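PDB 5OQD: polycomb protein Pcl from Drosophila melanogaster, which binds chromatin and, in the early embryo, works within the Esc/E(z) histone H3 methyltransferase complex to establish repression of homeotic genes. Local coordinates for residues L43-C48 / T76-G81; C30-P35 / T54-N59; P188-S193 / E198-L203; V93-I98 / H127-C132. All blocks are in the same frame, centred on the assembly; numbering follows the deposited sequence.

Interaction 1: residues L43-C48 / T76-G81; sequences LQCCKC and TVCNNG. With ZN (zinc ion), chain L.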
loop_
_atom_site.group_PDB
_atom_site.type_symbol
_atom_site.label_atom_id
_atom_site.label_comp_id
_atom_site.label_asym_id
_atom_site.label_seq_id
_atom_site.Cartn_x
_atom_site.Cartn_y
_atom_site.Cartn_z
ATOM N N LEU B 43 4.861 6.694 8.328
ATOM C CA LEU B 43 5.338 7.151 7.030
ATOM C C LEU B 43 6.769 7.668 7.120
ATOM O O LEU B 43 7.214 8.123 8.175
ATOM C CB LEU B 43 4.417 8.238 6.471
ATOM C CG LEU B 43 2.986 7.812 6.130
ATOM C CD1 LEU B 43 2.202 8.980 5.553
ATOM C CD2 LEU B 43 2.987 6.632 5.167
ATOM N N GLN B 44 7.485 7.592 6.003
ATOM C CA GLN B 44 8.866 8.049 5.940
ATOM C C GLN B 44 8.967 9.330 5.119
ATOM O O GLN B 44 8.480 9.386 3.987
ATOM C CB GLN B 44 9.757 6.963 5.338
ATOM C CG GLN B 44 11.243 7.291 5.333
ATOM C CD GLN B 44 12.063 6.216 4.650
ATOM O OE1 GLN B 44 11.577 5.524 3.753
ATOM N NE2 GLN B 44 13.313 6.067 5.070
ATOM N N CYS B 45 9.588 10.357 5.690
ATOM C CA CYS B 45 9.793 11.614 4.979
ATOM C C CYS B 45 10.641 11.385 3.732
ATOM O O CYS B 45 11.597 10.610 3.757
ATOM C CB CYS B 45 10.455 12.649 5.891
ATOM S SG CYS B 45 10.736 14.272 5.128
ATOM N N CYS B 46 10.249 11.970 2.614
ATOM C CA CYS B 46 11.077 11.875 1.428
ATOM C C CYS B 46 12.418 12.603 1.519
ATOM O O CYS B 46 13.412 12.107 1.030
ATOM C CB CYS B 46 10.306 12.266 0.164
ATOM S SG CYS B 46 9.498 13.871 0.175
ATOM N N LYS B 47 12.434 13.810 2.065
ATOM C CA LYS B 47 13.689 14.544 2.245
ATOM C C LYS B 47 14.713 14.130 3.326
ATOM O O LYS B 47 15.892 14.008 3.037
ATOM C CB LYS B 47 13.416 16.044 2.279
ATOM C CG LYS B 47 13.154 16.608 0.896
ATOM C CD LYS B 47 12.722 18.056 0.939
ATOM C CE LYS B 47 12.795 18.674 -0.441
ATOM N NZ LYS B 47 12.455 20.117 -0.407
ATOM N N CYS B 48 14.248 13.879 4.545
ATOM C CA CYS B 48 15.105 13.570 5.688
ATOM C C CYS B 48 15.197 12.066 5.931
ATOM O O CYS B 48 16.089 11.598 6.641
ATOM C CB CYS B 48 14.595 14.275 6.948
ATOM S SG CYS B 48 13.064 13.602 7.635
ATOM N N THR B 76 7.585 18.742 8.518
ATOM C CA THR B 76 7.638 20.191 8.681
ATOM C C THR B 76 9.070 20.716 8.685
ATOM O O THR B 76 9.321 21.861 8.304
ATOM C CB THR B 76 6.939 20.632 9.980
ATOM O OG1 THR B 76 7.403 19.828 11.070
ATOM C CG2 THR B 76 5.433 20.472 9.853
ATOM N N VAL B 77 10.009 19.877 9.109
ATOM C CA VAL B 77 11.413 20.270 9.152
ATOM C C VAL B 77 11.979 20.436 7.746
ATOM O O VAL B 77 12.665 21.414 7.448
ATOM C CB VAL B 77 12.266 19.240 9.918
ATOM C CG1 VAL B 77 13.695 19.738 10.070
ATOM C CG2 VAL B 77 11.650 18.955 11.282
ATOM N N CYS B 78 11.676 19.478 6.879
ATOM C CA CYS B 78 12.229 19.457 5.530
ATOM C C CYS B 78 11.435 20.321 4.554
ATOM O O CYS B 78 11.931 20.662 3.481
ATOM C CB CYS B 78 12.292 18.019 5.008
ATOM S SG CYS B 78 13.335 16.908 5.976
ATOM N N ASN B 79 10.209 20.673 4.926
ATOM C CA ASN B 79 9.333 21.414 4.025
ATOM C C ASN B 79 8.937 22.787 4.568
ATOM O O ASN B 79 7.785 23.205 4.447
ATOM C CB ASN B 79 8.080 20.592 3.718
ATOM C CG ASN B 79 7.337 21.095 2.491
ATOM O OD1 ASN B 79 7.948 21.482 1.495
ATOM N ND2 ASN B 79 6.012 21.103 2.565
ATOM N N ASN B 80 9.903 23.475 5.171
ATOM C CA ASN B 80 9.728 24.852 5.633
ATOM C C ASN B 80 8.528 25.062 6.557
ATOM O O ASN B 80 7.833 26.075 6.458
ATOM C CB ASN B 80 9.615 25.793 4.431
ATOM C CG ASN B 80 10.802 25.684 3.493
ATOM O OD1 ASN B 80 10.776 24.919 2.528
ATOM N ND2 ASN B 80 11.851 26.449 3.774
ATOM N N GLY B 81 8.285 24.107 7.449
ATOM C CA GLY B 81 7.226 24.243 8.435
ATOM C C GLY B 81 5.855 23.798 7.959
ATOM O O GLY B 81 4.892 23.816 8.725
HETATM ZN ZN ZN L . 11.916 15.416 6.946
#

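Interaction 2: residues C30-P35 / T54-N59; sequences CYCGKP and TQCMQN. With ZN (zinc ion), chain K.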
loop_
_atom_site.group_PDB
_atom_site.type_symbol
_atom_site.label_atom_id
_atom_site.label_comp_id
_atom_site.label_asym_id
_atom_site.label_seq_id
_atom_site.Cartn_x
_atom_site.Cartn_y
_atom_site.Cartn_z
ATOM N N CYS B 30 10.497 7.334 16.158
ATOM C CA CYS B 30 9.971 8.608 15.692
ATOM C C CYS B 30 10.594 9.726 16.521
ATOM O O CYS B 30 11.245 9.462 17.534
ATOM C CB CYS B 30 8.447 8.631 15.797
ATOM S SG CYS B 30 7.668 10.195 15.350
ATOM N N TYR B 31 10.391 10.972 16.103
ATOM C CA TYR B 31 10.966 12.107 16.817
ATOM C C TYR B 31 10.319 12.279 18.190
ATOM O O TYR B 31 10.836 12.998 19.045
ATOM C CB TYR B 31 10.823 13.392 15.998
ATOM C CG TYR B 31 9.424 13.967 15.977
ATOM C CD1 TYR B 31 8.490 13.538 15.042
ATOM C CD2 TYR B 31 9.039 14.945 16.885
ATOM C CE1 TYR B 31 7.211 14.060 15.017
ATOM C CE2 TYR B 31 7.762 15.473 16.869
ATOM C CZ TYR B 31 6.852 15.026 15.933
ATOM O OH TYR B 31 5.580 15.553 15.914
ATOM N N CYS B 32 9.187 11.613 18.393
ATOM C CA CYS B 32 8.498 11.640 19.677
ATOM C C CYS B 32 9.276 10.853 20.727
ATOM O O CYS B 32 9.132 11.090 21.927
ATOM C CB CYS B 32 7.082 11.078 19.538
ATOM S SG CYS B 32 7.014 9.343 19.032
ATOM N N GLY B 33 10.097 9.913 20.269
ATOM C CA GLY B 33 10.921 9.117 21.161
ATOM C C GLY B 33 10.437 7.686 21.301
ATOM O O GLY B 33 11.148 6.830 21.830
ATOM N N LYS B 34 9.224 7.426 20.824
ATOM C CA LYS B 34 8.630 6.099 20.928
ATOM C C LYS B 34 8.815 5.307 19.637
ATOM O O LYS B 34 8.829 5.883 18.549
ATOM C CB LYS B 34 7.142 6.205 21.270
ATOM N N PRO B 35 8.963 3.978 19.754
ATOM C CA PRO B 35 9.100 3.110 18.578
ATOM C C PRO B 35 7.776 2.916 17.844
ATOM O O PRO B 35 6.758 3.474 18.253
ATOM C CB PRO B 35 9.592 1.791 19.176
ATOM C CG PRO B 35 9.041 1.787 20.558
ATOM C CD PRO B 35 9.079 3.221 21.014
ATOM N N THR B 54 1.833 8.541 12.415
ATOM C CA THR B 54 0.841 9.390 11.778
ATOM C C THR B 54 0.256 10.340 12.800
ATOM O O THR B 54 0.014 11.503 12.509
ATOM C CB THR B 54 -0.294 8.583 11.129
ATOM O OG1 THR B 54 -0.555 7.413 11.904
ATOM C CG2 THR B 54 0.087 8.179 9.741
ATOM N N GLN B 55 0.030 9.833 14.002
ATOM C CA GLN B 55 -0.471 10.659 15.081
ATOM C C GLN B 55 0.536 11.749 15.388
ATOM O O GLN B 55 0.165 12.881 15.656
ATOM C CB GLN B 55 -0.728 9.820 16.323
ATOM C CG GLN B 55 -1.827 8.795 16.149
ATOM C CD GLN B 55 -1.317 7.516 15.533
ATOM O OE1 GLN B 55 -0.133 7.395 15.234
ATOM N NE2 GLN B 55 -2.204 6.555 15.339
ATOM N N CYS B 56 1.815 11.401 15.349
ATOM C CA CYS B 56 2.870 12.365 15.641
ATOM C C CYS B 56 3.038 13.353 14.491
ATOM O O CYS B 56 3.894 14.236 14.534
ATOM C CB CYS B 56 4.190 11.649 15.919
ATOM S SG CYS B 56 4.190 10.651 17.421
ATOM N N MET B 57 2.215 13.194 13.461
ATOM C CA MET B 57 2.188 14.122 12.337
ATOM C C MET B 57 1.143 15.205 12.573
ATOM O O MET B 57 0.315 15.087 13.476
ATOM C CB MET B 57 1.895 13.381 11.029
ATOM C CG MET B 57 3.014 12.466 10.558
ATOM S SD MET B 57 2.506 11.390 9.206
ATOM C CE MET B 57 1.782 12.581 8.079
ATOM N N GLN B 58 1.184 16.258 11.764
ATOM C CA GLN B 58 0.217 17.341 11.887
ATOM C C GLN B 58 -0.975 17.137 10.956
ATOM O O GLN B 58 -0.835 17.193 9.735
ATOM C CB GLN B 58 0.882 18.690 11.603
ATOM C CG GLN B 58 1.881 19.115 12.665
ATOM C CD GLN B 58 2.231 20.588 12.584
ATOM O OE1 GLN B 58 2.060 21.225 11.544
ATOM N NE2 GLN B 58 2.716 21.140 13.690
ATOM N N ASN B 59 -2.141 16.934 11.547
ATOM C CA ASN B 59 -3.363 16.721 10.788
ATOM C C ASN B 59 -3.371 15.515 9.862
ATOM O O ASN B 59 -3.926 15.573 8.772
ATOM C CB ASN B 59 -3.682 17.978 9.976
HETATM ZN ZN ZN K . 6.065 9.484 16.899
#

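Interaction 3: residues P188-S193 / E198-L203; sequences PHEELS and EKRFKL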
loop_
_atom_site.group_PDB
_atom_site.type_symbol
_atom_site.label_atom_id
_atom_site.label_comp_id
_atom_site.label_asym_id
_atom_site.label_seq_id
_atom_site.Cartn_x
_atom_site.Cartn_y
_atom_site.Cartn_z
ATOM N N PRO B 188 17.359 17.660 -0.766
ATOM C CA PRO B 188 16.822 18.676 0.148
ATOM C C PRO B 188 16.441 19.993 -0.529
ATOM O O PRO B 188 15.559 20.698 -0.037
ATOM C CB PRO B 188 17.974 18.899 1.139
ATOM C CG PRO B 188 19.193 18.387 0.445
ATOM C CD PRO B 188 18.714 17.237 -0.378
ATOM N N HIS B 189 17.091 20.311 -1.644
ATOM C CA HIS B 189 16.880 21.591 -2.314
ATOM C C HIS B 189 15.799 21.537 -3.392
ATOM O O HIS B 189 15.454 22.560 -3.981
ATOM C CB HIS B 189 18.191 22.077 -2.934
ATOM C CG HIS B 189 18.781 21.122 -3.924
ATOM N ND1 HIS B 189 19.630 20.101 -3.556
ATOM C CD2 HIS B 189 18.641 21.031 -5.267
ATOM C CE1 HIS B 189 19.991 19.424 -4.630
ATOM N NE2 HIS B 189 19.407 19.966 -5.683
ATOM N N GLU B 190 15.268 20.346 -3.645
ATOM C CA GLU B 190 14.302 20.148 -4.722
ATOM C C GLU B 190 12.898 20.630 -4.369
ATOM O O GLU B 190 12.478 20.570 -3.213
ATOM C CB GLU B 190 14.249 18.672 -5.111
ATOM C CG GLU B 190 15.503 18.167 -5.799
ATOM C CD GLU B 190 15.475 16.670 -6.029
ATOM O OE1 GLU B 190 14.711 15.974 -5.328
ATOM O OE2 GLU B 190 16.213 16.186 -6.913
ATOM N N GLU B 191 12.176 21.105 -5.379
ATOM C CA GLU B 191 10.779 21.489 -5.214
ATOM C C GLU B 191 9.924 20.245 -4.998
ATOM O O GLU B 191 10.315 19.142 -5.380
ATOM C CB GLU B 191 10.283 22.274 -6.430
ATOM N N LEU B 192 8.761 20.425 -4.383
ATOM C CA LEU B 192 7.886 19.301 -4.069
ATOM C C LEU B 192 6.665 19.252 -4.977
ATOM O O LEU B 192 5.586 18.840 -4.554
ATOM C CB LEU B 192 7.442 19.370 -2.608
ATOM C CG LEU B 192 8.043 18.327 -1.666
ATOM C CD1 LEU B 192 7.642 18.622 -0.233
ATOM C CD2 LEU B 192 7.606 16.927 -2.074
ATOM N N SER B 193 6.840 19.669 -6.227
ATOM C CA SER B 193 5.734 19.695 -7.174
ATOM C C SER B 193 5.263 18.287 -7.522
ATOM O O SER B 193 6.057 17.345 -7.555
ATOM C CB SER B 193 6.135 20.438 -8.450
ATOM O OG SER B 193 7.093 19.702 -9.190
ATOM N N GLU B 198 5.988 12.919 -10.591
ATOM C CA GLU B 198 5.488 12.096 -11.684
ATOM C C GLU B 198 6.528 11.924 -12.789
ATOM O O GLU B 198 6.562 10.895 -13.462
ATOM C CB GLU B 198 4.204 12.702 -12.255
ATOM C CG GLU B 198 3.045 12.718 -11.270
ATOM C CD GLU B 198 1.896 13.594 -11.729
ATOM O OE1 GLU B 198 1.930 14.067 -12.885
ATOM O OE2 GLU B 198 0.961 13.813 -10.930
ATOM N N LYS B 199 7.375 12.933 -12.970
ATOM C CA LYS B 199 8.422 12.869 -13.987
ATOM C C LYS B 199 9.607 12.023 -13.530
ATOM O O LYS B 199 10.213 11.309 -14.327
ATOM C CB LYS B 199 8.897 14.277 -14.349
ATOM N N ARG B 200 9.931 12.108 -12.244
ATOM C CA ARG B 200 11.115 11.443 -11.710
ATOM C C ARG B 200 10.846 10.009 -11.264
ATOM O O ARG B 200 11.631 9.106 -11.549
ATOM C CB ARG B 200 11.684 12.240 -10.533
ATOM C CG ARG B 200 12.881 11.586 -9.864
ATOM C CD ARG B 200 14.190 12.097 -10.438
ATOM N NE ARG B 200 14.389 13.511 -10.135
ATOM C CZ ARG B 200 14.902 13.964 -8.996
ATOM N NH1 ARG B 200 15.268 13.114 -8.047
ATOM N NH2 ARG B 200 15.046 15.268 -8.806
ATOM N N PHE B 201 9.734 9.804 -10.565
ATOM C CA PHE B 201 9.484 8.530 -9.899
ATOM C C PHE B 201 8.399 7.697 -10.576
ATOM O O PHE B 201 8.057 6.616 -10.095
ATOM C CB PHE B 201 9.109 8.776 -8.435
ATOM C CG PHE B 201 10.141 9.554 -7.673
ATOM C CD1 PHE B 201 11.201 8.906 -7.062
ATOM C CD2 PHE B 201 10.058 10.933 -7.573
ATOM C CE1 PHE B 201 12.155 9.616 -6.364
ATOM C CE2 PHE B 201 11.011 11.650 -6.874
ATOM C CZ PHE B 201 12.061 10.989 -6.269
ATOM N N LYS B 202 7.871 8.203 -11.688
ATOM C CA LYS B 202 6.811 7.532 -12.438
ATOM C C LYS B 202 5.623 7.189 -11.544
ATOM O O LYS B 202 5.111 6.069 -11.575
ATOM C CB LYS B 202 7.347 6.265 -13.114
ATOM N N LEU B 203 5.195 8.159 -10.743
ATOM C CA LEU B 203 4.091 7.956 -9.813
ATOM C C LEU B 203 2.798 8.579 -10.322
ATOM O O LEU B 203 2.818 9.490 -11.149
ATOM C CB LEU B 203 4.432 8.541 -8.440
ATOM C CG LEU B 203 5.478 7.815 -7.598
ATOM C CD1 LEU B 203 5.759 8.596 -6.327
ATOM C CD2 LEU B 203 5.004 6.410 -7.269
#

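Interaction 4: residues V93-I98 / H127-C132; sequences VDVLHI and HQLPIC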
loop_
_atom_site.group_PDB
_atom_site.type_symbol
_atom_site.label_atom_id
_atom_site.label_comp_id
_atom_site.label_asym_id
_atom_site.label_seq_id
_atom_site.Cartn_x
_atom_site.Cartn_y
_atom_site.Cartn_z
ATOM N N VAL B 93 -2.811 -4.667 -8.431
ATOM C CA VAL B 93 -1.868 -5.517 -7.734
ATOM C C VAL B 93 -1.688 -5.023 -6.307
ATOM O O VAL B 93 -1.569 -5.814 -5.385
ATOM C CB VAL B 93 -0.503 -5.554 -8.439
ATOM C CG1 VAL B 93 -0.000 -4.150 -8.701
ATOM C CG2 VAL B 93 0.502 -6.327 -7.610
ATOM N N ASP B 94 -1.650 -3.710 -6.136
ATOM C CA ASP B 94 -1.556 -3.104 -4.817
ATOM C C ASP B 94 -2.776 -3.403 -3.947
ATOM O O ASP B 94 -2.651 -3.674 -2.764
ATOM C CB ASP B 94 -1.327 -1.600 -4.942
ATOM C CG ASP B 94 -0.165 -1.265 -5.851
ATOM O OD1 ASP B 94 0.852 -1.967 -5.796
ATOM O OD2 ASP B 94 -0.267 -0.297 -6.620
ATOM N N VAL B 95 -3.953 -3.358 -4.548
ATOM C CA VAL B 95 -5.197 -3.701 -3.869
ATOM C C VAL B 95 -5.198 -5.167 -3.440
ATOM O O VAL B 95 -5.586 -5.496 -2.316
ATOM C CB VAL B 95 -6.414 -3.432 -4.772
ATOM C CG1 VAL B 95 -7.685 -3.971 -4.132
ATOM C CG2 VAL B 95 -6.539 -1.947 -5.062
ATOM N N LEU B 96 -4.753 -6.038 -4.340
ATOM C CA LEU B 96 -4.707 -7.471 -4.070
ATOM C C LEU B 96 -3.701 -7.810 -2.975
ATOM O O LEU B 96 -3.973 -8.646 -2.113
ATOM C CB LEU B 96 -4.368 -8.241 -5.347
ATOM C CG LEU B 96 -5.471 -8.311 -6.404
ATOM C CD1 LEU B 96 -4.939 -8.889 -7.706
ATOM C CD2 LEU B 96 -6.645 -9.130 -5.891
ATOM N N HIS B 97 -2.539 -7.164 -3.015
ATOM C CA HIS B 97 -1.513 -7.396 -2.005
ATOM C C HIS B 97 -1.992 -6.899 -0.645
ATOM O O HIS B 97 -1.773 -7.555 0.371
ATOM C CB HIS B 97 -0.197 -6.713 -2.394
ATOM C CG HIS B 97 0.994 -7.229 -1.647
ATOM N ND1 HIS B 97 2.205 -7.475 -2.257
ATOM C CD2 HIS B 97 1.160 -7.548 -0.341
ATOM C CE1 HIS B 97 3.065 -7.926 -1.360
ATOM N NE2 HIS B 97 2.454 -7.980 -0.190
ATOM N N ILE B 98 -2.646 -5.741 -0.634
ATOM C CA ILE B 98 -3.239 -5.199 0.586
ATOM C C ILE B 98 -4.298 -6.151 1.134
ATOM O O ILE B 98 -4.358 -6.405 2.338
ATOM C CB ILE B 98 -3.868 -3.811 0.340
ATOM C CG1 ILE B 98 -2.778 -2.743 0.221
ATOM C CG2 ILE B 98 -4.831 -3.443 1.461
ATOM C CD1 ILE B 98 -3.311 -1.369 -0.130
ATOM N N HIS B 127 -14.552 1.614 -2.419
ATOM C CA HIS B 127 -14.892 3.015 -2.261
ATOM C C HIS B 127 -13.733 3.758 -1.629
ATOM O O HIS B 127 -13.470 4.910 -1.950
ATOM C CB HIS B 127 -16.146 3.161 -1.402
ATOM N N GLN B 128 -13.060 3.090 -0.707
ATOM C CA GLN B 128 -12.052 3.715 0.144
ATOM C C GLN B 128 -10.676 3.752 -0.519
ATOM O O GLN B 128 -9.881 4.658 -0.264
ATOM C CB GLN B 128 -11.962 2.980 1.483
ATOM N N LEU B 129 -10.405 2.764 -1.365
ATOM C CA LEU B 129 -9.106 2.634 -2.021
ATOM C C LEU B 129 -8.803 3.807 -2.948
ATOM O O LEU B 129 -9.704 4.349 -3.584
ATOM C CB LEU B 129 -9.041 1.326 -2.808
ATOM C CG LEU B 129 -9.129 0.037 -1.989
ATOM C CD1 LEU B 129 -9.529 -1.127 -2.878
ATOM C CD2 LEU B 129 -7.813 -0.248 -1.284
ATOM N N PRO B 130 -7.524 4.205 -3.019
ATOM C CA PRO B 130 -7.078 5.273 -3.920
ATOM C C PRO B 130 -6.834 4.787 -5.347
ATOM O O PRO B 130 -5.684 4.645 -5.763
ATOM C CB PRO B 130 -5.772 5.740 -3.279
ATOM C CG PRO B 130 -5.242 4.524 -2.604
ATOM C CD PRO B 130 -6.446 3.756 -2.120
ATOM N N ILE B 131 -7.909 4.534 -6.087
ATOM C CA ILE B 131 -7.794 4.108 -7.477
ATOM C C ILE B 131 -8.562 5.050 -8.398
ATOM O O ILE B 131 -9.320 5.901 -7.933
ATOM C CB ILE B 131 -8.309 2.669 -7.675
ATOM C CG1 ILE B 131 -9.782 2.570 -7.271
ATOM C CG2 ILE B 131 -7.467 1.684 -6.880
ATOM C CD1 ILE B 131 -10.329 1.158 -7.292
ATOM N N CYS B 132 -8.364 4.894 -9.703
ATOM C CA CYS B 132 -9.028 5.744 -10.685
ATOM C C CYS B 132 -10.531 5.483 -10.719
ATOM O O CYS B 132 -11.011 4.480 -10.194
ATOM C CB CYS B 132 -8.423 5.534 -12.075
ATOM S SG CYS B 132 -8.604 3.861 -12.731
#

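Interaction 1: residues L43-C48 / T76-G81
Cys45 and Cys48 meet Cys78 mainly through a metal: a zinc ion sits between the two loops, and the three thiolate sulfurs converge on it. Cys78 SG lies 2.3 Å from zinc and Cys45 SG somewhat farther, at 2.5 Å from the ion; Cys75 supplies the fourth ligand. The two cysteines of the CxxC loop reach inward by different torsions. Cys45 holds SG opposite its backbone N (chi1 -179°), whereas Cys48 tucks SG between N and the carbonyl carbon (chi1 71°). Cys48 CB lies 3.1 Å from Cys78 SG, a tight fit beside the metal. Cys48 N also donates an almost straight bond to Cys45 SG, 3.6 Å away, which probably eases the charge on that sulfur. Lys47 supplies an apolar flank: its CB packs 3.6 Å from Cys78 CB, and its extended chain runs on past the Cys78 carbonyl until NZ bonds to Glu190 O, with Pro188 O also near. This is the second zinc site of the PHD finger, a domain in which metal does much of the work of a hydrophobic core. Segment 43-48 continues from strand 42-44, which pairs with strand 51-53; segment 76-81 leaves strand 71-74 and leads toward strand 84-87.

Interaction 2: residues C30-P35 / T54-N59
The Tyr31 ring meets Cys56 with its edge: the carbonyl oxygen of Cys56 lies in the plane of the ring, at the rim that carries the hydroxyl. Tyr31 OH donates a hydrogen bond to Cys56 O over 2.5 Å, short enough that its exact length should be read with caution at this resolution. The approach lies in the carbonyl plane, with a C=O...donor angle of 148°. Lower on the same rim, Tyr31 CE1 packs 4.0 Å from Cys56 CB, and so the phenol engages both the backbone and the side-chain root of one residue. With CG lodged between backbone N and carbonyl carbon (chi1 75°), the ring swings from its turn toward the 54-59 segment. Next to it lies the first zinc site of the PHD finger, whose cross-brace topology takes alternate pairs of ligands for each metal. Cys30, Cys32 and Cys56 donate their sulfurs here, and His53, through ND1, completes the set. Cys30 SG and Cys56 SG each lie 2.3 Å from zinc. Cys32 SG and Cys56 SG approach one another to 3.5 Å, while Cys30 SG rests 3.8 Å from Cys56 CB. Both ligand-bearing loops are shaped as type I turns, Cys30 to Gly33 and Thr54 to Met57. Backbone N-H groups also reach the sulfurs: Lys34 N donates to Cys32 SG at 3.4 Å, whereas the bond from Cys32 N to Cys30 SG is weak. Pro35 O, in turn, accepts a bond from NE2 of His53, which helps to fix the imidazole as it binds the metal.

Interaction 3: residues P188-S193 / E198-L203
Glu190 and Arg200 approach each other from opposite directions and meet in a salt bridge that uses one oxygen and one terminal nitrogen. Arg200 NH2 points to Glu190 OE2 along a nearly straight N-H line of 167°; the modelled separation of these two atoms, 2.4 Å, is too short to be taken literally. OE2 stands at the guanidinium edge, close to its plane, yet the carboxylate is turned 66° from that plane, and the two groups do not form a coplanar, doubly bonded pair. Glu190 arrives with an extended chain. Arg200 instead is bent at chi2 and chi3, and its CG lies 3.5 Å above one face of the neighbouring Phe201 ring, offset toward the rim. The other carboxylate oxygen, OE1, accepts a bond from Glu187 N, which gives the carboxylate a second partner and helps to fix its rotation. A glutamine at Glu190 would probably leave the Arg200 guanidinium without its countercharge and freer to swing away from the loop. The bridge lies on the surface and joins the loop before helix 194-200 to that helix's last turn. Ser193 is the N-cap of this helix, and Leu192 and Leu203 both touch strand 71-74.

Interaction 4: residues V93-I98 / H127-C132
Within the winged-helix domain of this two-domain piece, helix 92-104 packs against the loop that joins helix 114-125 to the short helix 133-136, and the contact turns on one valine. Val95 points from the helix toward the loop; both of its methyls touch Leu129, and CG2 reaches Ile131 as well. CG1 of Val95 comes to 3.6 Å from CD1 of Leu129, and the same leucine methyl lies 3.8 Å from Val95 CG2, so that CD1 touches both branches of the valine. The leucine reaches in at a slant to the valine, with CG opposite its own carbonyl carbon (chi1 -64°). Ile131 meets the valine at roughly a right angle and touches it more lightly. Between these two residues Pro130 is the centre of an inverse gamma turn, and the residues on either side of it both point their side chains at the helix, while the proline ring takes little part. The backbone of Pro130 is also hydrogen-bonded to Ile90, just ahead of the helix. The contact is thoroughly apolar and buried: Ile122 of helix 114-125 and Ile90 both pack on Val95, while the adjacent Leu96 meets helices 114-125 and 140-153. Where the loop ends, Cys132 acts as N-cap of the next helix. The second, looser meeting on the valine is made by branch methyls alone, with Val95 CG2 standing 4.2 Å from Ile131 CG2.

In the fold
Read from the N terminus, interaction 2 opens first, with 30-35, and interaction 1 starts before it closes: 43-48 precedes 54-59, and 76-81 follows. These two loops therefore cross, the hallmark of the PHD cross-brace, and they touch where Thr76 packs on Gln58. Interaction 4 comes next in series; it closes a loop of 28 residues, mostly helical, inside the winged-helix domain, with its centre about 26 Å from those of interactions 1 and 2. Interaction 3 closes only a four-residue gap near the C terminus, yet its 188-193 segment meets Lys47 and Asn79 of interaction 1. The segment after the winged-helix domain thus returns to the zinc finger.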